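Local coordinates for protein Sso-CP2 metallo-carboxypetidase (Sulfolobus solfataricus, PDB 4MMO) that probably cleaves peptides as a zinc-dependent carboxypeptidase of the M20 family, at residues D95-R100 with I415-Y420; I399-Y404 with Y421-H426; V225-F230 with E323-H328; L183-V188 with L308-V313. All blocks are in the same frame, centred on the assembly; numbering follows the deposited sequence.

The four contacts fall into two pairs on opposite sides of the chain's centre. Interactions 1 and 2 share helix 417-433 in the zinc-binding part of the molecule, their centres 10 Å apart, and touch where Asp419 CB meets Ala401 O at 3.3 Å. In interaction 1 the side chain of Ile415 is about 12 Å from the bound zinc ion. Interactions 3 and 4, centres 12 Å apart, belong to the dimerisation region and meet around the Phe310 ring, where Ile227 CD1 approaches Phe310 CE2 to 3.7 Å. About 34 Å separates the centres of interactions 1 and 4, yet the side chain of Tyr184 in the latter is also about 12 Å from the zinc ion.

Interaction 1 of 4, residues D95-R100 with I415-Y420; sequences DRIYAR and IKIDDY
Arg96 runs its extended side chain alongside that of Lys416, both pointing the same way, so that Arg96 NE packs on Lys416 CG at 3.8 Å and Arg96 NH2 reaches Lys416 CE at 3.4 Å. The guanidinium end thus lies against lysine methylenes, and nearer the backbone Arg96 CG meets Lys416 CG at 4.0 Å. The two cationic ends finish close together, Arg96 NH2 and Lys416 NZ being 4.2 Å apart, and the like charges probably repel each other mildly. On the other face of the sheet are Ile97 and Ile415, and Ile97 crosses Ile417 at about a right angle, with Ile97 CG1 against Ile417 CG1 at 3.7 Å. Ile417 puts CG1 beside its backbone N (chi1 -70°), which also brings that methylene against Asp95 O.

The backbones form a short antiparallel ladder. Arg96 and Lys416 are the non-hydrogen-bonded pair, and Ile97 and Ile415 the hydrogen-bonded one: Ile97 N donates to Ile415 O at 3.0 Å, and Ile415 N returns a longer bond to Ile97 O. Past the strand end, Ile417 N gives an almost straight bond to Asp95 O at 2.9 Å. A water also donates to Asp95 O and accepts from Asp418 N, tying the turn before strand 96-98 to the first turn of the helix.

Lys416 is the N-cap residue, so strand pairing passes directly into helix 417-433. Strand 96-98 is the middle member of a small three-stranded antiparallel sheet, between 91-93 and 414-416; helix 3-12 packs on Ile97, and helix 102-121 meets Ile415 and Tyr420.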
# COMPACT_ATOMS: atom_id res chain seq x y z
N ASP A 95 -26.40 -19.95 -23.69
CA ASP A 95 -26.11 -21.34 -23.33
C ASP A 95 -25.01 -21.43 -22.28
O ASP A 95 -24.25 -22.40 -22.23
CB ASP A 95 -25.74 -22.16 -24.57
CG ASP A 95 -26.90 -22.32 -25.53
OD1 ASP A 95 -27.79 -23.15 -25.25
OD2 ASP A 95 -26.93 -21.61 -26.56
N ARG A 96 -24.93 -20.40 -21.43
CA ARG A 96 -23.96 -20.35 -20.35
C ARG A 96 -24.67 -19.98 -19.05
O ARG A 96 -25.70 -19.32 -19.08
CB ARG A 96 -22.88 -19.32 -20.65
CG ARG A 96 -21.99 -19.68 -21.82
CD ARG A 96 -20.94 -18.62 -22.07
NE ARG A 96 -20.15 -18.90 -23.27
CZ ARG A 96 -18.96 -18.38 -23.52
NH1 ARG A 96 -18.38 -17.55 -22.66
NH2 ARG A 96 -18.33 -18.70 -24.64
N ILE A 97 -24.10 -20.40 -17.93
CA ILE A 97 -24.60 -20.04 -16.62
C ILE A 97 -23.65 -19.02 -16.01
O ILE A 97 -22.46 -19.27 -15.93
CB ILE A 97 -24.68 -21.25 -15.68
CG1 ILE A 97 -25.51 -22.37 -16.31
CG2 ILE A 97 -25.29 -20.84 -14.34
CD1 ILE A 97 -25.41 -23.68 -15.57
N TYR A 98 -24.19 -17.89 -15.56
CA TYR A 98 -23.38 -16.81 -15.01
C TYR A 98 -23.53 -16.71 -13.50
O TYR A 98 -24.55 -16.24 -13.00
CB TYR A 98 -23.74 -15.48 -15.67
CG TYR A 98 -23.24 -15.37 -17.09
CD1 TYR A 98 -24.00 -15.86 -18.15
CD2 TYR A 98 -22.02 -14.79 -17.38
CE1 TYR A 98 -23.54 -15.76 -19.46
CE2 TYR A 98 -21.55 -14.69 -18.67
CZ TYR A 98 -22.32 -15.18 -19.71
OH TYR A 98 -21.86 -15.09 -21.00
N ALA A 99 -22.50 -17.14 -12.78
CA ALA A 99 -22.49 -17.05 -11.33
C ALA A 99 -21.08 -17.23 -10.79
O ALA A 99 -20.27 -17.95 -11.37
CB ALA A 99 -23.42 -18.09 -10.74
N ARG A 100 -20.79 -16.56 -9.68
CA ARG A 100 -19.59 -16.86 -8.91
C ARG A 100 -19.69 -18.31 -8.45
O ARG A 100 -20.71 -18.72 -7.90
CB ARG A 100 -19.46 -15.92 -7.71
CG ARG A 100 -18.48 -16.37 -6.62
CD ARG A 100 -17.03 -16.47 -7.11
NE ARG A 100 -16.35 -15.17 -7.16
CZ ARG A 100 -16.00 -14.52 -8.26
NH1 ARG A 100 -16.24 -15.01 -9.47
NH2 ARG A 100 -15.39 -13.34 -8.15
N ILE A 415 -19.87 -20.82 -16.86
CA ILE A 415 -19.52 -22.06 -17.55
C ILE A 415 -20.52 -22.35 -18.67
O ILE A 415 -21.71 -22.07 -18.54
CB ILE A 415 -19.45 -23.28 -16.59
CG1 ILE A 415 -20.79 -23.53 -15.90
CG2 ILE A 415 -18.36 -23.06 -15.55
CD1 ILE A 415 -20.99 -24.96 -15.50
N LYS A 416 -20.03 -22.90 -19.77
CA LYS A 416 -20.91 -23.36 -20.84
C LYS A 416 -21.72 -24.53 -20.33
O LYS A 416 -21.18 -25.46 -19.72
CB LYS A 416 -20.11 -23.77 -22.07
CG LYS A 416 -19.40 -22.62 -22.77
CD LYS A 416 -18.57 -23.11 -23.94
CE LYS A 416 -17.62 -22.03 -24.44
NZ LYS A 416 -16.73 -22.50 -25.54
N ILE A 417 -23.03 -24.49 -20.56
CA ILE A 417 -23.91 -25.57 -20.14
C ILE A 417 -23.46 -26.90 -20.75
O ILE A 417 -23.54 -27.94 -20.10
CB ILE A 417 -25.39 -25.25 -20.49
CG1 ILE A 417 -25.88 -24.10 -19.61
CG2 ILE A 417 -26.27 -26.49 -20.32
CD1 ILE A 417 -27.33 -23.69 -19.83
N ASP A 418 -22.97 -26.85 -21.98
CA ASP A 418 -22.50 -28.06 -22.66
C ASP A 418 -21.25 -28.62 -21.98
O ASP A 418 -21.04 -29.84 -21.97
CB ASP A 418 -22.21 -27.78 -24.13
CG ASP A 418 -23.47 -27.49 -24.94
OD1 ASP A 418 -24.58 -27.83 -24.47
OD2 ASP A 418 -23.35 -26.94 -26.06
N ASP A 419 -20.43 -27.75 -21.41
CA ASP A 419 -19.23 -28.19 -20.70
C ASP A 419 -19.61 -28.84 -19.38
O ASP A 419 -18.90 -29.72 -18.88
CB ASP A 419 -18.27 -27.03 -20.47
CG ASP A 419 -17.61 -26.55 -21.75
OD1 ASP A 419 -17.72 -27.26 -22.77
OD2 ASP A 419 -16.97 -25.48 -21.73
N TYR A 420 -20.74 -28.42 -18.81
CA TYR A 420 -21.22 -29.02 -17.57
C TYR A 420 -21.64 -30.46 -17.83
O TYR A 420 -21.36 -31.36 -17.03
CB TYR A 420 -22.40 -28.22 -17.01
CG TYR A 420 -23.09 -28.88 -15.83
CD1 TYR A 420 -22.37 -29.23 -14.69
CD2 TYR A 420 -24.45 -29.14 -15.86
CE1 TYR A 420 -23.00 -29.84 -13.61
CE2 TYR A 420 -25.08 -29.74 -14.78
CZ TYR A 420 -24.35 -30.08 -13.66
OH TYR A 420 -24.98 -30.68 -12.59
O HOH W 1 -23.30 -24.59 -23.84

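Interaction 2 of 4, residues I399-Y404 with Y421-H426; sequences IGAGGY and YKAIKH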
# COMPACT_ATOMS: atom_id res chain seq x y z
N ILE A 399 -11.02 -33.37 -14.43
CA ILE A 399 -12.47 -33.17 -14.55
C ILE A 399 -12.79 -31.73 -14.20
O ILE A 399 -12.40 -31.24 -13.15
CB ILE A 399 -13.32 -34.12 -13.68
CG1 ILE A 399 -12.94 -35.58 -13.94
CG2 ILE A 399 -14.80 -33.90 -13.96
CD1 ILE A 399 -13.54 -36.57 -12.96
N GLY A 400 -13.48 -31.04 -15.11
CA GLY A 400 -13.82 -29.65 -14.90
C GLY A 400 -15.00 -29.19 -15.72
O GLY A 400 -15.06 -29.41 -16.94
N ALA A 401 -15.96 -28.55 -15.05
CA ALA A 401 -17.13 -28.01 -15.72
C ALA A 401 -16.78 -26.71 -16.43
O ALA A 401 -17.48 -26.28 -17.34
CB ALA A 401 -18.23 -27.77 -14.71
N GLY A 402 -15.67 -26.10 -16.02
CA GLY A 402 -15.28 -24.80 -16.54
C GLY A 402 -14.24 -24.87 -17.63
O GLY A 402 -13.92 -25.94 -18.15
N GLY A 403 -13.71 -23.70 -17.99
CA GLY A 403 -12.73 -23.59 -19.05
C GLY A 403 -11.93 -22.30 -18.95
O GLY A 403 -11.92 -21.64 -17.91
N TYR A 404 -11.27 -21.94 -20.04
CA TYR A 404 -10.45 -20.74 -20.11
C TYR A 404 -11.33 -19.49 -20.15
O TYR A 404 -10.94 -18.42 -19.68
CB TYR A 404 -9.57 -20.79 -21.36
CG TYR A 404 -8.50 -19.73 -21.43
CD1 TYR A 404 -7.48 -19.68 -20.49
CD2 TYR A 404 -8.49 -18.78 -22.45
CE1 TYR A 404 -6.49 -18.72 -20.55
CE2 TYR A 404 -7.51 -17.81 -22.52
CZ TYR A 404 -6.51 -17.79 -21.57
OH TYR A 404 -5.53 -16.83 -21.64
N TYR A 421 -22.31 -30.68 -18.96
CA TYR A 421 -22.77 -32.01 -19.33
C TYR A 421 -21.61 -32.92 -19.71
O TYR A 421 -21.63 -34.11 -19.42
CB TYR A 421 -23.80 -31.94 -20.46
CG TYR A 421 -25.13 -31.38 -20.02
CD1 TYR A 421 -25.86 -31.99 -19.01
CD2 TYR A 421 -25.65 -30.24 -20.61
CE1 TYR A 421 -27.07 -31.48 -18.59
CE2 TYR A 421 -26.87 -29.72 -20.20
CZ TYR A 421 -27.57 -30.35 -19.19
OH TYR A 421 -28.78 -29.84 -18.78
N LYS A 422 -20.59 -32.37 -20.36
CA LYS A 422 -19.40 -33.16 -20.70
C LYS A 422 -18.65 -33.56 -19.43
O LYS A 422 -18.03 -34.61 -19.38
CB LYS A 422 -18.46 -32.41 -21.63
CG LYS A 422 -18.91 -32.33 -23.08
CD LYS A 422 -17.73 -32.01 -23.98
CE LYS A 422 -18.17 -31.53 -25.35
NZ LYS A 422 -17.09 -30.74 -26.01
N ALA A 423 -18.72 -32.71 -18.41
CA ALA A 423 -18.01 -32.97 -17.16
C ALA A 423 -18.63 -34.16 -16.43
O ALA A 423 -17.91 -35.03 -15.94
CB ALA A 423 -18.00 -31.73 -16.27
N ILE A 424 -19.96 -34.18 -16.37
CA ILE A 424 -20.68 -35.32 -15.82
C ILE A 424 -20.25 -36.58 -16.57
O ILE A 424 -19.96 -37.62 -15.98
CB ILE A 424 -22.21 -35.15 -15.97
CG1 ILE A 424 -22.69 -33.97 -15.12
CG2 ILE A 424 -22.95 -36.42 -15.55
CD1 ILE A 424 -24.12 -33.53 -15.41
N LYS A 425 -20.19 -36.44 -17.89
CA LYS A 425 -19.86 -37.54 -18.79
C LYS A 425 -18.43 -38.03 -18.57
O LYS A 425 -18.18 -39.23 -18.48
CB LYS A 425 -20.05 -37.03 -20.22
CG LYS A 425 -20.01 -38.05 -21.31
CD LYS A 425 -20.44 -37.37 -22.59
CE LYS A 425 -20.24 -38.22 -23.83
NZ LYS A 425 -20.62 -37.44 -25.04
N HIS A 426 -17.50 -37.08 -18.46
CA HIS A 426 -16.10 -37.39 -18.16
C HIS A 426 -15.98 -38.17 -16.85
O HIS A 426 -15.20 -39.11 -16.75
CB HIS A 426 -15.29 -36.10 -18.08
CG HIS A 426 -13.82 -36.31 -17.91
ND1 HIS A 426 -12.93 -35.27 -17.74
CD2 HIS A 426 -13.07 -37.44 -17.89
CE1 HIS A 426 -11.70 -35.74 -17.62
NE2 HIS A 426 -11.76 -37.06 -17.71
O HOH W 2 -13.48 -32.44 -17.73
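Ile399 lays its CG1 over one face of the His426 imidazole in a CH-pi contact, 3.9 Å from CG1 to the ring centroid and 15° off the ring normal. The methylene sits slightly toward the rim, close to ND1. His426 reaches this place because its CG is anti to the backbone N (chi1 -174°), which carries the ring off the helix toward the loop. The other branch of the isoleucine, CG2, lies against the helix backbone at Ala423 O, 3.9 Å away.

In the plane of the same ring, at its edge, a water sits 2.9 Å from His426 ND1 and accepts a bond from Gly400 N at 3.0 Å. One imidazole therefore serves the loop twice, by its face and by its edge, while its NE2 makes a weak bond to Met359 O of helix 354-367. A turn earlier, Ala423 points its methyl at the loop: CB meets Gly400 O at 3.8 Å and the CA of Ala401 at 3.9 Å. No direct hydrogen bond joins the segments.

The glycine-rich loop follows strand 395-396, the outermost strand, within this chain, of the mixed sheet. Its packing on helix 417-433 belongs to the zinc-binding part of the M20 fold, near the zinc ligand Glu163.

Interaction 3 of 4, residues V225-F230 with E323-H328; sequences VLIEGF and ELLKKH. With SO4 (sulfate ion), chain F.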
# COMPACT_ATOMS: atom_id res chain seq x y z
N VAL A 225 15.43 -15.75 -5.20
CA VAL A 225 15.29 -15.55 -3.76
C VAL A 225 16.65 -15.64 -3.07
O VAL A 225 17.40 -16.59 -3.29
CB VAL A 225 14.32 -16.58 -3.15
CG1 VAL A 225 14.17 -16.38 -1.65
CG2 VAL A 225 12.96 -16.49 -3.84
N LEU A 226 16.95 -14.65 -2.24
CA LEU A 226 18.26 -14.54 -1.61
C LEU A 226 18.29 -15.09 -0.18
O LEU A 226 19.33 -15.07 0.47
CB LEU A 226 18.72 -13.08 -1.60
CG LEU A 226 18.87 -12.39 -2.97
CD1 LEU A 226 19.34 -10.96 -2.79
CD2 LEU A 226 19.83 -13.15 -3.87
N ILE A 227 17.15 -15.58 0.30
CA ILE A 227 17.10 -16.22 1.61
C ILE A 227 18.02 -17.44 1.61
O ILE A 227 17.89 -18.33 0.78
CB ILE A 227 15.67 -16.66 1.97
CG1 ILE A 227 14.75 -15.44 2.04
CG2 ILE A 227 15.65 -17.39 3.32
CD1 ILE A 227 13.28 -15.78 2.16
N GLU A 228 18.96 -17.45 2.55
CA GLU A 228 19.94 -18.54 2.64
C GLU A 228 19.25 -19.88 2.87
O GLU A 228 18.45 -20.02 3.80
CB GLU A 228 20.94 -18.26 3.76
CG GLU A 228 22.06 -19.29 3.87
CD GLU A 228 23.02 -19.00 5.01
OE1 GLU A 228 23.15 -17.82 5.39
OE2 GLU A 228 23.64 -19.95 5.53
N GLY A 229 19.55 -20.85 2.01
CA GLY A 229 19.02 -22.19 2.14
C GLY A 229 17.71 -22.43 1.40
O GLY A 229 17.20 -23.55 1.38
N PHE A 230 17.17 -21.39 0.78
CA PHE A 230 15.85 -21.46 0.14
C PHE A 230 15.77 -22.54 -0.95
O PHE A 230 14.77 -23.26 -1.04
CB PHE A 230 15.49 -20.10 -0.44
CG PHE A 230 14.10 -20.02 -1.00
CD1 PHE A 230 13.02 -19.79 -0.17
CD2 PHE A 230 13.88 -20.15 -2.36
CE1 PHE A 230 11.74 -19.71 -0.69
CE2 PHE A 230 12.61 -20.07 -2.88
CZ PHE A 230 11.54 -19.85 -2.04
N GLU A 323 11.19 -20.76 8.73
CA GLU A 323 12.31 -20.66 9.66
C GLU A 323 13.52 -20.02 8.98
O GLU A 323 14.22 -19.21 9.58
CB GLU A 323 12.69 -22.05 10.21
CG GLU A 323 13.85 -22.04 11.19
CD GLU A 323 13.62 -21.11 12.38
OE1 GLU A 323 12.46 -21.01 12.85
OE2 GLU A 323 14.59 -20.47 12.84
N LEU A 324 13.75 -20.38 7.72
CA LEU A 324 14.84 -19.79 6.95
C LEU A 324 14.60 -18.29 6.76
O LEU A 324 15.52 -17.48 6.87
CB LEU A 324 14.97 -20.46 5.58
CG LEU A 324 15.40 -21.93 5.56
CD1 LEU A 324 15.49 -22.43 4.13
CD2 LEU A 324 16.73 -22.13 6.28
N LEU A 325 13.36 -17.93 6.47
CA LEU A 325 12.99 -16.53 6.34
C LEU A 325 13.28 -15.80 7.64
O LEU A 325 13.82 -14.69 7.63
CB LEU A 325 11.50 -16.40 6.00
CG LEU A 325 10.96 -14.97 6.04
CD1 LEU A 325 11.67 -14.10 5.01
CD2 LEU A 325 9.46 -14.96 5.80
N LYS A 326 12.92 -16.41 8.76
CA LYS A 326 13.09 -15.75 10.05
C LYS A 326 14.56 -15.56 10.38
O LYS A 326 14.95 -14.49 10.84
CB LYS A 326 12.35 -16.52 11.14
CG LYS A 326 10.85 -16.24 11.14
CD LYS A 326 10.06 -17.34 11.81
CE LYS A 326 10.13 -17.26 13.32
NZ LYS A 326 9.37 -18.36 13.97
N LYS A 327 15.38 -16.57 10.14
CA LYS A 327 16.82 -16.42 10.34
C LYS A 327 17.35 -15.27 9.49
O LYS A 327 18.16 -14.46 9.95
CB LYS A 327 17.56 -17.71 10.00
CG LYS A 327 17.62 -18.71 11.14
CD LYS A 327 18.26 -20.02 10.71
CE LYS A 327 18.43 -20.98 11.89
NZ LYS A 327 17.13 -21.55 12.35
N HIS A 328 16.86 -15.18 8.26
CA HIS A 328 17.27 -14.12 7.35
C HIS A 328 16.87 -12.73 7.87
O HIS A 328 17.67 -11.80 7.84
CB HIS A 328 16.64 -14.35 5.97
CG HIS A 328 16.91 -13.25 5.00
ND1 HIS A 328 17.99 -13.27 4.14
CD2 HIS A 328 16.24 -12.11 4.74
CE1 HIS A 328 17.97 -12.17 3.40
NE2 HIS A 328 16.92 -11.45 3.74
S SO4 F . 10.91 -16.23 16.44
O1 SO4 F . 10.52 -15.00 15.76
O2 SO4 F . 9.83 -17.20 16.33
O3 SO4 F . 12.13 -16.76 15.81
O4 SO4 F . 11.17 -15.96 17.85
O HOH W 3 19.87 -15.23 4.15
O HOH W 4 17.80 -18.18 6.19
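A type II beta turn, Ile227 to Phe230, rests on the side of helix 318-331 in the dimerisation region, and Leu324 on the helix fits against it. Leu324 CD1 presses on Gly229 O at 3.4 Å, while CD2, its other methyl, lies at 3.7 Å from Glu228 O, so the isobutyl fork straddles two successive carbonyls of the turn. Gly229 occupies the third position with phi 90°, a backbone shape suited to a residue without a side chain, and Phe230 N closes the turn onto Ile227 O.

Ile227 works with both of its branches. CG2, anti to the backbone N, sits on the helix at Leu324 O, 3.6 Å away, and CD1 runs on to meet Leu325 CD1 at 3.7 Å. Its CG1 lies above one face of the His328 ring, toward the rim.

Water supplies the polar links, as no direct hydrogen bond crosses the contact. One water, in the plane of the His328 ring, lies 2.7 Å from ND1 and accepts from Glu228 N at 2.9 Å; another donates to Glu228 O, though its approach to Leu324 O is suspiciously short and that link is doubtful. His328 NE2 is bonded to Thr217 OG1, which fixes the ring from its far edge.

Leu218, at the end of helix 207-218, packs on Ile227, Leu325 and His328, and Phe310 of strand 299-312 lies against Ile227, Phe230 and Leu325, placing turn and helix together on one face of the sheet.

Interaction 4 of 4, residues L183-V188 with L308-V313; sequences LYVELV and LDFRLV. With SO4 (sulfate ion), chain D.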
# COMPACT_ATOMS: atom_id res chain seq x y z
N LEU A 183 3.26 -20.29 1.35
CA LEU A 183 3.51 -19.68 2.65
C LEU A 183 3.13 -18.20 2.58
O LEU A 183 3.80 -17.42 1.91
CB LEU A 183 4.99 -19.81 3.03
CG LEU A 183 5.40 -19.14 4.35
CD1 LEU A 183 4.74 -19.83 5.53
CD2 LEU A 183 6.91 -19.11 4.51
N TYR A 184 2.04 -17.83 3.25
CA TYR A 184 1.66 -16.42 3.39
C TYR A 184 2.36 -15.84 4.61
O TYR A 184 2.41 -16.47 5.66
CB TYR A 184 0.15 -16.24 3.58
CG TYR A 184 -0.69 -16.50 2.36
CD1 TYR A 184 -0.51 -15.75 1.20
CD2 TYR A 184 -1.70 -17.46 2.38
CE1 TYR A 184 -1.30 -15.98 0.08
CE2 TYR A 184 -2.49 -17.68 1.27
CZ TYR A 184 -2.29 -16.94 0.12
OH TYR A 184 -3.07 -17.17 -0.99
N VAL A 185 2.89 -14.63 4.46
CA VAL A 185 3.56 -13.95 5.56
C VAL A 185 3.20 -12.47 5.56
O VAL A 185 3.11 -11.85 4.51
CB VAL A 185 5.08 -14.12 5.48
CG1 VAL A 185 5.79 -13.22 6.49
CG2 VAL A 185 5.46 -15.57 5.70
N GLU A 186 2.99 -11.93 6.76
CA GLU A 186 2.82 -10.50 6.93
C GLU A 186 3.89 -9.95 7.84
O GLU A 186 4.10 -10.47 8.94
CB GLU A 186 1.44 -10.18 7.50
CG GLU A 186 1.27 -8.70 7.83
CD GLU A 186 -0.17 -8.29 7.97
OE1 GLU A 186 -0.96 -9.06 8.56
OE2 GLU A 186 -0.52 -7.20 7.48
N LEU A 187 4.59 -8.91 7.38
CA LEU A 187 5.59 -8.23 8.18
C LEU A 187 5.01 -6.91 8.63
O LEU A 187 4.39 -6.20 7.85
CB LEU A 187 6.85 -7.97 7.36
CG LEU A 187 7.55 -9.18 6.75
CD1 LEU A 187 8.79 -8.75 5.98
CD2 LEU A 187 7.91 -10.20 7.82
N VAL A 188 5.22 -6.58 9.91
CA VAL A 188 4.71 -5.33 10.46
C VAL A 188 5.78 -4.63 11.29
O VAL A 188 6.46 -5.26 12.10
CB VAL A 188 3.47 -5.57 11.35
CG1 VAL A 188 2.91 -4.24 11.85
CG2 VAL A 188 2.40 -6.33 10.58
N LEU A 308 3.59 -11.05 2.01
CA LEU A 308 4.37 -11.87 1.09
C LEU A 308 3.75 -13.24 0.94
O LEU A 308 3.25 -13.82 1.91
CB LEU A 308 5.80 -12.03 1.61
CG LEU A 308 6.55 -10.77 2.05
CD1 LEU A 308 7.82 -11.15 2.79
CD2 LEU A 308 6.87 -9.90 0.85
N ASP A 309 3.78 -13.76 -0.29
CA ASP A 309 3.43 -15.15 -0.53
C ASP A 309 4.61 -15.83 -1.22
O ASP A 309 5.18 -15.28 -2.17
CB ASP A 309 2.14 -15.27 -1.35
CG ASP A 309 2.33 -14.90 -2.81
OD1 ASP A 309 2.48 -13.69 -3.10
OD2 ASP A 309 2.33 -15.81 -3.66
N PHE A 310 4.98 -17.00 -0.72
CA PHE A 310 6.03 -17.81 -1.32
C PHE A 310 5.39 -19.03 -1.97
O PHE A 310 4.74 -19.81 -1.29
CB PHE A 310 7.02 -18.31 -0.26
CG PHE A 310 7.82 -17.23 0.42
CD1 PHE A 310 7.29 -16.53 1.49
CD2 PHE A 310 9.11 -16.95 0.02
CE1 PHE A 310 8.03 -15.55 2.13
CE2 PHE A 310 9.85 -15.98 0.66
CZ PHE A 310 9.31 -15.28 1.72
N ARG A 311 5.56 -19.19 -3.28
CA ARG A 311 5.12 -20.40 -3.96
C ARG A 311 6.28 -21.39 -3.93
O ARG A 311 7.41 -21.03 -4.27
CB ARG A 311 4.71 -20.12 -5.40
CG ARG A 311 3.61 -19.10 -5.53
CD ARG A 311 2.27 -19.65 -5.10
NE ARG A 311 1.24 -18.61 -5.16
CZ ARG A 311 -0.07 -18.84 -5.21
NH1 ARG A 311 -0.53 -20.08 -5.21
NH2 ARG A 311 -0.91 -17.82 -5.26
N LEU A 312 5.99 -22.62 -3.54
CA LEU A 312 7.03 -23.61 -3.30
C LEU A 312 6.94 -24.80 -4.25
O LEU A 312 5.87 -25.09 -4.80
CB LEU A 312 6.94 -24.10 -1.85
CG LEU A 312 6.98 -22.99 -0.80
CD1 LEU A 312 6.68 -23.54 0.58
CD2 LEU A 312 8.34 -22.30 -0.83
N VAL A 313 8.06 -25.48 -4.43
CA VAL A 313 8.14 -26.66 -5.28
C VAL A 313 8.84 -27.77 -4.51
O VAL A 313 9.52 -27.49 -3.53
CB VAL A 313 8.90 -26.37 -6.59
CG1 VAL A 313 8.21 -25.26 -7.37
CG2 VAL A 313 10.35 -25.99 -6.31
S SO4 D . -4.42 -20.57 -5.68
O1 SO4 D . -4.55 -19.19 -5.22
O2 SO4 D . -5.40 -21.42 -4.99
O3 SO4 D . -4.55 -20.51 -7.14
O4 SO4 D . -3.09 -21.08 -5.36
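Leu183 and Phe310 pair across two antiparallel strands, which are joined first by four backbone hydrogen bonds. In this hydrogen-bonded pair Phe310 N donates to Leu183 O at 2.9 Å, and Leu183 N returns a longer bond to Phe310 O. Val185 and Leu308 form the next, both bonds 2.7 Å, from Val185 N to Leu308 O and from Leu308 N to Val185 O. Tyr184 and Asp309 are the non-hydrogen-bonded pair between them.

Apolar contacts gather on the face of Leu183, Val185, Leu308 and Phe310. Leu183 and Phe310 lie side by side, with Leu183 CD2 at 4.0 Å from Phe310 CD1, and Leu183 O is at the ring edge, in its plane. Farther along, Leu187 CD1 crosses to Leu308 CD1 at 4.1 Å.

Polar groups occupy the opposite face. Asp309 CB touches Tyr184 CD1 at 3.7 Å, and with chi1 73° its carboxylate turns away from the tyrosine, ring and carboxylate planes 47° apart. Asp309 OD1 is bonded to Asn283 ND2, and Arg311 NE makes a long, weak hydrogen bond to Asp309 OD2 within a salt bridge. Arg311 NH1 donates to O4 of a sulfate, probably from the crystallisation liquor, at 2.8 Å.

Ser198 of the second subunit bonds both Asp309 OD2 and Arg311 NH2, and His197 of that subunit shares the sulfate. The two strands are neighbours in the antiparallel sheet of the M20 dimerisation domain, with helix 318-331 packed on its apolar side and the partner subunit meeting its polar side.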